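Local coordinates for protein probable oxidoreductase (Mycobacterium abscessus, PDB 4EYE) that probably acts as an oxidoreductase of the medium-chain dehydrogenase/reductase superfamily, related to the quinone oxidoreductases, though its substrate is not established, at residues 302-305 with 306-309; 64-68 with 69-73; 147-151 with 152-156; 326-330 with 331-335. One frame throughout, in Å; residues are numbered along the deposited sequence.

Interaction 1: 302-305 with 306-309; sequences EKLV and AEGM
Gly-308 and Met-309 turn back onto the last helical turn through two bonds, Gly-308 N to Val-305 O (3.0 Å) and Met-309 N to Leu-304 O (3.0 Å), while Ala-306 N and Glu-307 N still keep ordinary helical bonds to Glu-302 O and Lys-303 O. Gly-308 takes the positive phi (130°) at which the chain reverses. On the exposed side of this turn Lys-303 and Glu-307, one helical turn apart, form a salt bridge of 2.8 Å from Lys-303 NZ to Glu-307 OE2. The lysine chain bends at its last two torsions, and NZ meets OE2 on the syn side, somewhat out of the carboxylate plane. On the inner side the sulfur end of Met-309 folds back. Its CG stands anti to the backbone N (chi1 -171°), and a bend at chi3 carries Met-309 CE to 3.9 Å from Leu-304 CB and 4.2 Å from Val-305 CG2. Both Leu-304 and Met-309 rest on Ile-179 of helix 171-182, and Val-305 O also accepts a bond from Arg-310. Paired backbone bonds, a glycine with positive phi and an apolar contact between the residues bracketing the turn are the marks of a Schellman motif, here closing helix 293-306.

Interaction 2: 64-68 with 69-73; sequences DYLMT and KGEYQ
Tyr-72 folds back against Leu-66 and Met-67, with Tyr-72 CB 3.5 Å from Met-67 CG and 3.8 Å from Leu-66 CB. The sulfur of Met-67 continues along the ring: SD lies 4.9 Å from the centroid of the Tyr-72 ring, 48° off its normal, an oblique Met-aromatic contact. On another side of the turn the aliphatic end of Lys-69 crosses the phenol of Tyr-65, Lys-69 CE being 3.6 Å from Tyr-65 CZ, and NZ makes a weak hydrogen bond of 3.2 Å to Tyr-65 OH. A bend at chi3 (-57°) brings Lys-69 NZ round to that hydroxyl and, in the same reach, into a salt bridge 3.1 Å from Glu-71 OE1.

Beneath them the backbone makes the turn that brings these groups together. Leu-66 O accepts from both Lys-69 N and Glu-71 N, and Gly-70 N bonds to Met-67 O, so that Gly-70, at positive phi, makes the reversal of a Schellman motif. Thr-68 OG1 gives a bond of 2.7 Å to Tyr-65 O, in the carbonyl plane and on a lone pair. Farther out, Tyr-65 packs on helix 322-330, and Met-67 meets Met-76 and Phe-80. The chemistry is thus divided: sulfur, aliphatic and aromatic groups fasten the returning chain to the helix, whereas the ammonium of Lys-69 pairs with the Glu-71 carboxylate and bonds weakly to the Tyr-65 hydroxyl, which probably helps hold the lysine close to the turn.

Interaction 3: 147-151 with 152-156; sequences MYFAY and ARRGQ
Ala-152 N bonds to Tyr-148 O at 2.7 Å and Gly-155 N to Ala-150 O at 2.8 Å, the shortest hydrogen bonds between 147-151 and 152-156. Between them Phe-149 O is gripped twice, by Arg-153 N at 2.9 Å and by Arg-154 N at 3.2 Å. The first of these bonds belongs to a regular alpha-helical turn; the second, like that of Gly-155, spans five residues, which widens the end of the helix into a pi-type turn.

Side chains pack round this widened turn. Arg-154 CG sits over one face of the Phe-149 ring, 4.0 Å from its centroid and 25° off the normal, a CH-pi contact offset toward the rim. Successive bends at chi2 and chi3 fold the arginine along the ring, so that Arg-154 CD lies 3.7 Å from Phe-149 CZ; the guanidinium plane is turned 42° from the ring plane, and NE bonds to Gly-280 O. Arg-153 instead passes CB and CG obliquely along the CD1-CE1 side of the same ring before its head departs to a cation-pi contact with Tyr-293. Ala-152 CB touches Tyr-148 CE2 at 3.6 Å.

Further out, Phe-149 meets the rings of Trp-283 and Phe-286. Tyr-151 inserts between helix 171-182, where its hydroxyl bonds to Ala-176 O, and strand 228-233 of the parallel Rossmann sheet, while Tyr-148 and Ala-152 pack on helix 293-306.

Interaction 4: 326-330 with 331-335; sequences LQDFA and DGKVY
The amide of Gln-327 and the carboxylate of Asp-331 cross at 38° between their planes, joined by a hydrogen bond from Gln-327 NE2 to Asp-331 OD1 (3.2 Å). OD1 lies in the plane of the amide, but the amide nitrogen approaches the syn side of the carboxylate from well out of the carboxylate's own plane. A bend at chi2 (59°) brings the glutamine head round to it, one turn ahead of its partner. Asp-328 and Lys-333 are also angled across each other. The lysine runs extended past the aspartate, Lys-333 CD lying 3.9 Å and Lys-333 NZ 4.0 Å from Asp-328 OD1, near enough for the opposite charges probably to attract, but beyond a salt bridge. Gly-332 has positive phi, and Lys-333 N to Asp-328 O (3.1 Å) with Gly-332 N to Phe-329 O (3.2 Å) makes this a Schellman motif, ending helix 322-330 before the chain enters strand 337-341. Beyond the turn, Val-334 CG2 comes obliquely to the Phe-329 ring, 4.1 Å from CD2, and also touches Phe-329 CA. A water links their backbones, donating to Phe-329 O (2.6 Å) and accepting from Val-334 N (3.0 Å). Arg-193 NH1 donates to both Gly-332 O and Val-334 O, while Phe-329 packs on Phe-62 and Tyr-65 of helix 62-68.

All four are helix ends, yet they finish differently: interactions 1, 2 and 4 close with a Schellman glycine, interaction 3 with a pi-type turn. Interactions 2 and 4 hold adjoining helices, 62-68 and 322-330, with Tyr-65 CB 3.9 Å from Phe-329 CE1. Interactions 1 and 3 likewise meet, Leu-304 CD1 lying 4.2 Å from Tyr-148 CE1, and both lean on helix 171-182 of the Rossmann region. Interactions 1, 2 and 3 are all partly buried; interaction 3 has the most buried residues and relies on aromatic packing, whereas 1 and 2, centres 32 Å apart, combine an apolar methionine contact with a lysine-glutamate bridge. Interaction 4 is a surface contact in which polar pairs and a bridging water accompany one apolar touch.

Interaction 1: 302-305 with 306-309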
loop_
_atom_site.group_PDB
_atom_site.type_symbol
_atom_site.label_atom_id
_atom_site.label_comp_id
_atom_site.label_asym_id
_atom_site.label_seq_id
_atom_site.Cartn_x
_atom_site.Cartn_y
_atom_site.Cartn_z
ATOM N N GLU A 302 6.754 9.996 -8.709
ATOM C CA GLU A 302 7.421 9.990 -10.011
ATOM C C GLU A 302 8.907 10.456 -9.892
ATOM O O GLU A 302 9.757 9.920 -10.555
ATOM C CB GLU A 302 6.698 10.901 -11.020
ATOM C CG GLU A 302 5.356 10.356 -11.492
ATOM C CD GLU A 302 4.522 11.348 -12.307
ATOM O OE1 GLU A 302 4.747 12.576 -12.280
ATOM O OE2 GLU A 302 3.600 10.876 -12.998
ATOM N N LYS A 303 9.159 11.449 -9.029
ATOM C CA LYS A 303 10.488 11.948 -8.765
ATOM C C LYS A 303 11.338 10.912 -8.026
ATOM O O LYS A 303 12.484 10.638 -8.432
ATOM C CB LYS A 303 10.417 13.252 -7.965
ATOM C CG LYS A 303 11.743 13.740 -7.347
ATOM C CD LYS A 303 11.552 15.053 -6.580
ATOM C CE LYS A 303 12.417 15.158 -5.310
ATOM N NZ LYS A 303 13.812 15.558 -5.607
ATOM N N LEU A 304 10.773 10.308 -6.981
ATOM C CA LEU A 304 11.462 9.224 -6.262
ATOM C C LEU A 304 11.810 8.056 -7.178
ATOM O O LEU A 304 12.915 7.545 -7.083
ATOM C CB LEU A 304 10.683 8.775 -5.011
ATOM C CG LEU A 304 10.526 9.867 -3.939
ATOM C CD1 LEU A 304 9.536 9.512 -2.836
ATOM C CD2 LEU A 304 11.869 10.210 -3.320
ATOM N N VAL A 305 10.899 7.667 -8.070
ATOM C CA VAL A 305 11.143 6.610 -9.055
ATOM C C VAL A 305 12.229 7.014 -10.075
ATOM O O VAL A 305 13.124 6.220 -10.367
ATOM C CB VAL A 305 9.838 6.197 -9.796
ATOM C CG1 VAL A 305 10.152 5.280 -10.998
ATOM C CG2 VAL A 305 8.846 5.519 -8.819
ATOM N N ALA A 306 12.177 8.272 -10.571
ATOM C CA ALA A 306 13.239 8.796 -11.430
ATOM C C ALA A 306 14.590 8.700 -10.746
ATOM O O ALA A 306 15.571 8.380 -11.390
ATOM C CB ALA A 306 12.955 10.249 -11.845
ATOM N N GLU A 307 14.630 8.948 -9.441
ATOM C CA GLU A 307 15.861 8.946 -8.693
ATOM C C GLU A 307 16.340 7.538 -8.325
ATOM O O GLU A 307 17.491 7.362 -7.881
ATOM C CB GLU A 307 15.712 9.823 -7.433
ATOM C CG GLU A 307 15.539 11.284 -7.789
ATOM C CD GLU A 307 15.210 12.148 -6.573
ATOM O OE1 GLU A 307 15.034 11.604 -5.458
ATOM O OE2 GLU A 307 15.193 13.392 -6.727
ATOM N N GLY A 308 15.494 6.545 -8.572
ATOM C CA GLY A 308 15.901 5.125 -8.519
ATOM C C GLY A 308 15.001 4.218 -7.694
ATOM O O GLY A 308 15.247 3.022 -7.628
ATOM N N MET A 309 13.971 4.756 -7.050
ATOM C CA MET A 309 13.141 3.899 -6.206
ATOM C C MET A 309 12.405 2.842 -7.042
ATOM O O MET A 309 11.741 3.158 -8.021
ATOM C CB MET A 309 12.128 4.738 -5.393
ATOM C CG MET A 309 11.376 3.962 -4.330
ATOM S SD MET A 309 10.248 5.012 -3.388
ATOM C CE MET A 309 8.949 5.361 -4.583
#

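Interaction 2: 64-68 with 69-73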
loop_
_atom_site.group_PDB
_atom_site.type_symbol
_atom_site.label_atom_id
_atom_site.label_comp_id
_atom_site.label_asym_id
_atom_site.label_seq_id
_atom_site.Cartn_x
_atom_site.Cartn_y
_atom_site.Cartn_z
ATOM N N ASP A 64 -8.335 -5.679 0.750
ATOM C CA ASP A 64 -8.904 -6.730 -0.095
ATOM C C ASP A 64 -9.218 -7.937 0.745
ATOM O O ASP A 64 -10.322 -8.485 0.710
ATOM C CB ASP A 64 -7.973 -7.219 -1.226
ATOM C CG ASP A 64 -7.497 -6.139 -2.151
ATOM O OD1 ASP A 64 -8.220 -5.132 -2.419
ATOM O OD2 ASP A 64 -6.390 -6.357 -2.734
ATOM N N TYR A 65 -8.217 -8.372 1.483
ATOM C CA TYR A 65 -8.339 -9.533 2.364
ATOM C C TYR A 65 -9.463 -9.360 3.419
ATOM O O TYR A 65 -10.307 -10.245 3.630
ATOM C CB TYR A 65 -6.982 -9.753 3.041
ATOM C CG TYR A 65 -7.028 -10.742 4.183
ATOM C CD1 TYR A 65 -7.465 -12.036 3.971
ATOM C CD2 TYR A 65 -6.636 -10.384 5.463
ATOM C CE1 TYR A 65 -7.519 -12.949 4.999
ATOM C CE2 TYR A 65 -6.707 -11.298 6.513
ATOM C CZ TYR A 65 -7.168 -12.583 6.259
ATOM O OH TYR A 65 -7.237 -13.523 7.261
ATOM N N LEU A 66 -9.471 -8.201 4.067
ATOM C CA LEU A 66 -10.511 -7.880 5.049
ATOM C C LEU A 66 -11.893 -7.963 4.407
ATOM O O LEU A 66 -12.832 -8.459 5.040
ATOM C CB LEU A 66 -10.274 -6.471 5.678
ATOM C CG LEU A 66 -8.992 -6.280 6.541
ATOM C CD1 LEU A 66 -8.887 -4.917 7.277
ATOM C CD2 LEU A 66 -8.896 -7.394 7.603
ATOM N N MET A 67 -12.012 -7.486 3.160
ATOM C CA MET A 67 -13.282 -7.494 2.463
ATOM C C MET A 67 -13.759 -8.920 2.228
ATOM O O MET A 67 -14.926 -9.203 2.359
ATOM C CB MET A 67 -13.207 -6.726 1.146
ATOM C CG MET A 67 -13.192 -5.246 1.385
ATOM S SD MET A 67 -13.149 -4.264 -0.135
ATOM C CE MET A 67 -14.863 -4.236 -0.531
ATOM N N THR A 68 -12.830 -9.825 1.921
ATOM C CA THR A 68 -13.205 -11.222 1.745
ATOM C C THR A 68 -13.771 -11.878 3.022
ATOM O O THR A 68 -14.483 -12.881 2.931
ATOM C CB THR A 68 -12.083 -12.067 1.199
ATOM O OG1 THR A 68 -11.110 -12.342 2.212
ATOM C CG2 THR A 68 -11.457 -11.369 -0.021
ATOM N N LYS A 69 -13.468 -11.292 4.183
ATOM C CA LYS A 69 -14.016 -11.776 5.463
ATOM C C LYS A 69 -15.177 -10.963 6.006
ATOM O O LYS A 69 -15.608 -11.216 7.096
ATOM C CB LYS A 69 -12.923 -11.796 6.544
ATOM C CG LYS A 69 -11.773 -12.719 6.217
ATOM C CD LYS A 69 -10.841 -12.941 7.374
ATOM C CE LYS A 69 -10.280 -11.627 7.905
ATOM N NZ LYS A 69 -9.261 -11.834 8.993
ATOM N N GLY A 70 -15.625 -9.954 5.269
ATOM C CA GLY A 70 -16.606 -9.000 5.751
ATOM C C GLY A 70 -16.140 -8.176 6.949
ATOM O O GLY A 70 -16.965 -7.794 7.789
ATOM N N GLU A 71 -14.826 -7.912 7.036
ATOM C CA GLU A 71 -14.228 -7.220 8.189
ATOM C C GLU A 71 -13.634 -5.876 7.844
ATOM O O GLU A 71 -12.977 -5.258 8.679
ATOM C CB GLU A 71 -13.164 -8.092 8.853
ATOM C CG GLU A 71 -13.751 -9.296 9.573
ATOM C CD GLU A 71 -12.705 -10.270 10.075
ATOM O OE1 GLU A 71 -11.515 -9.926 10.085
ATOM O OE2 GLU A 71 -13.077 -11.392 10.453
ATOM N N TYR A 72 -13.868 -5.408 6.629
ATOM C CA TYR A 72 -13.349 -4.134 6.205
ATOM C C TYR A 72 -14.344 -3.038 6.586
ATOM O O TYR A 72 -15.548 -3.310 6.668
ATOM C CB TYR A 72 -13.123 -4.135 4.720
ATOM C CG TYR A 72 -12.459 -2.880 4.231
ATOM C CD1 TYR A 72 -11.277 -2.428 4.829
ATOM C CD2 TYR A 72 -13.005 -2.130 3.191
ATOM C CE1 TYR A 72 -10.671 -1.281 4.399
ATOM C CE2 TYR A 72 -12.383 -0.977 2.744
ATOM C CZ TYR A 72 -11.227 -0.563 3.364
ATOM O OH TYR A 72 -10.591 0.564 2.950
ATOM N N GLN A 73 -13.858 -1.810 6.765
ATOM C CA GLN A 73 -14.731 -0.683 7.155
ATOM C C GLN A 73 -15.968 -0.601 6.248
ATOM O O GLN A 73 -17.042 -0.308 6.725
ATOM C CB GLN A 73 -13.975 0.664 7.197
ATOM C CG GLN A 73 -13.670 1.282 5.838
ATOM C CD GLN A 73 -12.605 2.371 5.881
ATOM O OE1 GLN A 73 -12.144 2.758 6.952
ATOM N NE2 GLN A 73 -12.226 2.887 4.704
#

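Interaction 3: 147-151 with 152-156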
loop_
_atom_site.group_PDB
_atom_site.type_symbol
_atom_site.label_atom_id
_atom_site.label_comp_id
_atom_site.label_asym_id
_atom_site.label_seq_id
_atom_site.Cartn_x
_atom_site.Cartn_y
_atom_site.Cartn_z
ATOM N N MET A 147 1.940 6.479 2.128
ATOM C CA MET A 147 3.151 6.828 2.845
ATOM C C MET A 147 3.754 8.160 2.392
ATOM O O MET A 147 4.257 8.885 3.238
ATOM C CB MET A 147 4.172 5.673 2.875
ATOM C CG MET A 147 3.782 4.487 3.797
ATOM S SD MET A 147 3.300 4.997 5.494
ATOM C CE MET A 147 4.691 6.028 5.963
ATOM N N TYR A 148 3.595 8.544 1.119
ATOM C CA TYR A 148 4.001 9.892 0.676
ATOM C C TYR A 148 3.185 10.940 1.444
ATOM O O TYR A 148 3.744 11.867 2.034
ATOM C CB TYR A 148 3.836 10.119 -0.825
ATOM C CG TYR A 148 4.577 11.351 -1.285
ATOM C CD1 TYR A 148 5.879 11.253 -1.768
ATOM C CD2 TYR A 148 4.006 12.597 -1.196
ATOM C CE1 TYR A 148 6.597 12.367 -2.153
ATOM C CE2 TYR A 148 4.715 13.734 -1.569
ATOM C CZ TYR A 148 6.014 13.589 -2.074
ATOM O OH TYR A 148 6.711 14.692 -2.449
ATOM N N PHE A 149 1.871 10.793 1.399
ATOM C CA PHE A 149 0.964 11.604 2.197
ATOM C C PHE A 149 1.309 11.628 3.688
ATOM O O PHE A 149 1.385 12.695 4.271
ATOM C CB PHE A 149 -0.449 11.069 2.004
ATOM C CG PHE A 149 -1.458 11.605 2.978
ATOM C CD1 PHE A 149 -1.885 12.942 2.912
ATOM C CD2 PHE A 149 -2.053 10.765 3.890
ATOM C CE1 PHE A 149 -2.868 13.414 3.766
ATOM C CE2 PHE A 149 -3.039 11.243 4.767
ATOM C CZ PHE A 149 -3.447 12.558 4.695
ATOM N N ALA A 150 1.525 10.456 4.290
ATOM C CA ALA A 150 1.876 10.373 5.714
ATOM C C ALA A 150 3.108 11.189 6.034
ATOM O O ALA A 150 3.162 11.908 7.050
ATOM C CB ALA A 150 2.138 8.905 6.155
ATOM N N TYR A 151 4.128 11.018 5.213
ATOM C CA TYR A 151 5.390 11.738 5.422
ATOM C C TYR A 151 5.350 13.221 5.058
ATOM O O TYR A 151 5.741 14.109 5.864
ATOM C CB TYR A 151 6.485 11.067 4.613
ATOM C CG TYR A 151 6.996 9.764 5.176
ATOM C CD1 TYR A 151 7.067 9.535 6.530
ATOM C CD2 TYR A 151 7.467 8.766 4.319
ATOM C CE1 TYR A 151 7.600 8.348 7.032
ATOM C CE2 TYR A 151 7.956 7.582 4.807
ATOM C CZ TYR A 151 8.042 7.359 6.138
ATOM O OH TYR A 151 8.613 6.159 6.577
ATOM N N ALA A 152 4.833 13.525 3.885
ATOM C CA ALA A 152 4.909 14.889 3.372
ATOM C C ALA A 152 3.872 15.783 4.013
ATOM O O ALA A 152 4.187 16.914 4.359
ATOM C CB ALA A 152 4.745 14.886 1.880
ATOM N N ARG A 153 2.640 15.309 4.170
ATOM C CA ARG A 153 1.566 16.155 4.628
ATOM C C ARG A 153 1.313 16.044 6.125
ATOM O O ARG A 153 1.193 17.048 6.818
ATOM C CB ARG A 153 0.283 15.851 3.862
ATOM C CG ARG A 153 -0.913 16.696 4.274
ATOM C CD ARG A 153 -0.892 18.088 3.654
ATOM N NE ARG A 153 -2.200 18.730 3.827
ATOM C CZ ARG A 153 -2.757 19.561 2.966
ATOM N NH1 ARG A 153 -2.164 19.853 1.803
ATOM N NH2 ARG A 153 -3.931 20.079 3.233
ATOM N N ARG A 154 1.248 14.825 6.640
ATOM C CA ARG A 154 0.827 14.635 8.021
ATOM C C ARG A 154 1.959 14.789 9.008
ATOM O O ARG A 154 1.847 15.547 9.983
ATOM C CB ARG A 154 0.177 13.273 8.198
ATOM C CG ARG A 154 -1.125 13.114 7.442
ATOM C CD ARG A 154 -2.235 14.062 7.895
ATOM N NE ARG A 154 -2.637 13.780 9.245
ATOM C CZ ARG A 154 -2.638 14.649 10.258
ATOM N NH1 ARG A 154 -2.353 15.921 10.078
ATOM N NH2 ARG A 154 -2.978 14.212 11.473
ATOM N N GLY A 155 3.052 14.067 8.764
ATOM C CA GLY A 155 4.158 14.023 9.716
ATOM C C GLY A 155 5.281 15.022 9.450
ATOM O O GLY A 155 6.144 15.221 10.319
ATOM N N GLN A 156 5.238 15.681 8.291
ATOM C CA GLN A 156 6.271 16.602 7.867
ATOM C C GLN A 156 7.713 16.081 8.115
ATOM O O GLN A 156 8.532 16.753 8.771
ATOM C CB GLN A 156 6.061 17.980 8.498
ATOM C CG GLN A 156 4.750 18.640 8.060
ATOM C CD GLN A 156 4.523 19.994 8.710
ATOM O OE1 GLN A 156 5.092 21.001 8.287
ATOM N NE2 GLN A 156 3.662 20.033 9.739
#

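Interaction 4: 326-330 with 331-335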
loop_
_atom_site.group_PDB
_atom_site.type_symbol
_atom_site.label_atom_id
_atom_site.label_comp_id
_atom_site.label_asym_id
_atom_site.label_seq_id
_atom_site.Cartn_x
_atom_site.Cartn_y
_atom_site.Cartn_z
ATOM N N LEU A 326 -4.274 -15.178 -1.986
ATOM C CA LEU A 326 -4.850 -14.469 -0.848
ATOM C C LEU A 326 -4.636 -15.230 0.475
ATOM O O LEU A 326 -4.461 -14.630 1.528
ATOM C CB LEU A 326 -6.336 -14.127 -1.096
ATOM C CG LEU A 326 -6.613 -12.731 -1.657
ATOM C CD1 LEU A 326 -6.320 -11.682 -0.533
ATOM C CD2 LEU A 326 -5.773 -12.468 -2.900
ATOM N N GLN A 327 -4.674 -16.543 0.421
ATOM C CA GLN A 327 -4.392 -17.367 1.617
ATOM C C GLN A 327 -2.942 -17.153 2.084
ATOM O O GLN A 327 -2.681 -16.978 3.270
ATOM C CB GLN A 327 -4.596 -18.856 1.302
ATOM C CG GLN A 327 -4.675 -19.760 2.552
ATOM C CD GLN A 327 -5.808 -19.348 3.457
ATOM O OE1 GLN A 327 -6.977 -19.413 3.088
ATOM N NE2 GLN A 327 -5.472 -18.896 4.637
ATOM N N ASP A 328 -2.008 -17.146 1.142
ATOM C CA ASP A 328 -0.600 -16.875 1.490
ATOM C C ASP A 328 -0.444 -15.506 2.123
ATOM O O ASP A 328 0.252 -15.343 3.128
ATOM C CB ASP A 328 0.260 -16.982 0.251
ATOM C CG ASP A 328 0.408 -18.423 -0.229
ATOM O OD1 ASP A 328 0.020 -19.350 0.509
ATOM O OD2 ASP A 328 0.945 -18.608 -1.340
ATOM N N PHE A 329 -1.136 -14.533 1.564
ATOM C CA PHE A 329 -1.130 -13.192 2.117
ATOM C C PHE A 329 -1.648 -13.170 3.564
ATOM O O PHE A 329 -1.052 -12.557 4.439
ATOM C CB PHE A 329 -1.971 -12.248 1.234
ATOM C CG PHE A 329 -2.065 -10.863 1.788
ATOM C CD1 PHE A 329 -3.098 -10.510 2.659
ATOM C CD2 PHE A 329 -1.103 -9.928 1.485
ATOM C CE1 PHE A 329 -3.150 -9.232 3.198
ATOM C CE2 PHE A 329 -1.149 -8.651 2.007
ATOM C CZ PHE A 329 -2.168 -8.296 2.856
ATOM N N ALA A 330 -2.776 -13.819 3.783
ATOM C CA ALA A 330 -3.385 -13.952 5.117
ATOM C C ALA A 330 -2.490 -14.731 6.108
ATOM O O ALA A 330 -2.431 -14.383 7.271
ATOM C CB ALA A 330 -4.742 -14.636 4.998
ATOM N N ASP A 331 -1.791 -15.747 5.618
ATOM C CA ASP A 331 -0.886 -16.541 6.436
ATOM C C ASP A 331 0.421 -15.805 6.734
ATOM O O ASP A 331 1.282 -16.363 7.396
ATOM C CB ASP A 331 -0.523 -17.846 5.737
ATOM C CG ASP A 331 -1.689 -18.775 5.572
ATOM O OD1 ASP A 331 -2.712 -18.554 6.204
ATOM O OD2 ASP A 331 -1.603 -19.699 4.768
ATOM N N GLY A 332 0.588 -14.565 6.257
ATOM C CA GLY A 332 1.776 -13.772 6.587
ATOM C C GLY A 332 3.025 -14.126 5.799
ATOM O O GLY A 332 4.143 -13.884 6.252
ATOM N N LYS A 333 2.859 -14.696 4.615
ATOM C CA LYS A 333 4.004 -15.064 3.787
ATOM C C LYS A 333 4.557 -13.954 2.857
ATOM O O LYS A 333 5.591 -14.147 2.262
ATOM C CB LYS A 333 3.657 -16.314 2.977
ATOM C CG LYS A 333 3.235 -17.479 3.873
ATOM C CD LYS A 333 2.904 -18.734 3.073
ATOM C CE LYS A 333 2.735 -19.951 3.986
ATOM N NZ LYS A 333 2.525 -21.136 3.138
ATOM N N VAL A 334 3.890 -12.800 2.760
ATOM C CA VAL A 334 4.236 -11.788 1.754
ATOM C C VAL A 334 5.124 -10.685 2.304
ATOM O O VAL A 334 4.755 -9.987 3.248
ATOM C CB VAL A 334 2.967 -11.125 1.147
ATOM C CG1 VAL A 334 3.335 -10.000 0.163
ATOM C CG2 VAL A 334 2.113 -12.185 0.487
ATOM N N TYR A 335 6.290 -10.527 1.676
ATOM C CA TYR A 335 7.171 -9.404 1.917
ATOM C C TYR A 335 6.969 -8.412 0.777
ATOM O O TYR A 335 6.889 -8.782 -0.373
ATOM C CB TYR A 335 8.644 -9.832 1.993
ATOM C CG TYR A 335 9.009 -10.911 3.007
ATOM C CD1 TYR A 335 8.147 -11.279 4.041
ATOM C CD2 TYR A 335 10.211 -11.580 2.896
ATOM C CE1 TYR A 335 8.478 -12.310 4.937
ATOM C CE2 TYR A 335 10.573 -12.591 3.777
ATOM C CZ TYR A 335 9.706 -12.952 4.806
ATOM O OH TYR A 335 10.066 -13.957 5.674
HETATM O O HOH W 1 1.487 -11.822 4.253
#